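PDB 1TZ7: 4-alpha-glucanotransferase from Aquifex aeolicus, which is a bacterial amylomaltase, also called disproportionating enzyme or D-enzyme, built round a barrel of eight parallel strands. Local coordinates for residues Lys490-Phe493 against Ile494-Leu497. Numbering follows the deposited sequence.
Sequences KKEF and IKKL
The amide N of Lys495 donates to Lys491 O at 2.9 Å, the shortest of four consecutive i to i+4 bonds that join Lys490-Phe493 to Ile494-Leu497. Ile494 N reaches Lys490 O at 3.1 Å with an N-H...O angle of 167°, and Lys496 and Leu497 repeat the pattern on Glu492 and Phe493. Among the side chains, Phe493 and Leu497 meet one turn apart: CZ of the Phe493 ring lies 3.6 Å from CD2 of Leu497, an oblique approach. With its CG anti to the backbone N (chi1 154°), the Phe493 ring runs beside its own carbonyl, on the side where the next turn brings Leu497. Ile494 turns its CG2 branch back over the preceding turn, 3.3 Å from Lys490 O. Lys491 and Lys495 bring their NZ atoms to 4.2 Å; acidic neighbours probably offset this like-charge proximity, since Lys491 NZ forms salt bridges with Glu492 OE2 (3.5 Å) and, outside the segments, Glu55. Ile494 and Lys491 pack on Cys56 at the end of helix 44-56, whereas Leu497 rests on Ile442 and Leu446 of helix 437-447. The ladder of successive i to i+4 bonds identifies the first turns of an amphipathic C-terminal alpha-helix lying against two other helices.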
# COMPACT_ATOMS: atom_id res chain seq x y z
N LYS A 490 19.66 -15.79 5.60
CA LYS A 490 19.10 -15.47 6.91
C LYS A 490 18.11 -16.55 7.40
O LYS A 490 17.55 -16.42 8.47
CB LYS A 490 18.39 -14.11 6.87
CG LYS A 490 19.29 -12.94 6.45
CD LYS A 490 20.29 -12.60 7.54
CE LYS A 490 21.12 -11.39 7.15
NZ LYS A 490 22.47 -11.42 7.77
N LYS A 491 17.92 -17.60 6.60
CA LYS A 491 16.77 -18.49 6.80
C LYS A 491 16.89 -19.34 8.07
O LYS A 491 15.92 -19.50 8.80
CB LYS A 491 16.53 -19.38 5.54
CG LYS A 491 17.23 -20.74 5.55
CD LYS A 491 16.24 -21.88 5.86
CE LYS A 491 16.82 -23.24 5.49
NZ LYS A 491 16.13 -24.35 6.21
N GLU A 492 18.08 -19.86 8.34
CA GLU A 492 18.28 -20.74 9.50
C GLU A 492 18.15 -19.95 10.81
O GLU A 492 17.62 -20.45 11.79
CB GLU A 492 19.65 -21.43 9.44
CG GLU A 492 19.63 -22.88 9.89
CD GLU A 492 18.77 -23.77 9.00
OE1 GLU A 492 17.66 -24.16 9.43
OE2 GLU A 492 19.21 -24.06 7.86
N PHE A 493 18.65 -18.72 10.79
CA PHE A 493 18.59 -17.86 11.96
C PHE A 493 17.13 -17.49 12.29
O PHE A 493 16.68 -17.66 13.42
CB PHE A 493 19.44 -16.59 11.71
CG PHE A 493 19.00 -15.40 12.52
CD1 PHE A 493 18.27 -14.37 11.91
CD2 PHE A 493 19.32 -15.29 13.86
CE1 PHE A 493 17.87 -13.25 12.65
CE2 PHE A 493 18.92 -14.18 14.60
CZ PHE A 493 18.19 -13.16 13.99
N ILE A 494 16.39 -17.00 11.30
CA ILE A 494 15.04 -16.51 11.54
C ILE A 494 14.04 -17.67 11.76
O ILE A 494 13.13 -17.56 12.57
CB ILE A 494 14.56 -15.60 10.38
CG1 ILE A 494 13.29 -14.83 10.78
CG2 ILE A 494 14.30 -16.41 9.13
CD1 ILE A 494 13.49 -13.85 11.93
N LYS A 495 14.24 -18.78 11.05
CA LYS A 495 13.42 -19.98 11.25
C LYS A 495 13.49 -20.44 12.70
O LYS A 495 12.46 -20.72 13.32
CB LYS A 495 13.88 -21.11 10.32
CG LYS A 495 13.04 -22.38 10.41
CD LYS A 495 13.52 -23.45 9.41
CE LYS A 495 12.66 -24.71 9.48
NZ LYS A 495 13.39 -25.91 8.99
N LYS A 496 14.71 -20.52 13.23
CA LYS A 496 14.92 -20.89 14.63
C LYS A 496 14.15 -19.97 15.57
O LYS A 496 13.51 -20.42 16.51
CB LYS A 496 16.41 -20.84 14.97
CG LYS A 496 16.77 -21.49 16.30
CD LYS A 496 17.90 -22.50 16.13
CE LYS A 496 18.19 -23.23 17.43
NZ LYS A 496 17.22 -24.33 17.67
N LEU A 497 14.22 -18.67 15.30
CA LEU A 497 13.58 -17.67 16.16
C LEU A 497 12.06 -17.83 16.17
O LEU A 497 11.43 -17.77 17.22
CB LEU A 497 13.95 -16.26 15.71
CG LEU A 497 14.88 -15.46 16.62
CD1 LEU A 497 16.07 -16.28 17.07
CD2 LEU A 497 15.34 -14.20 15.91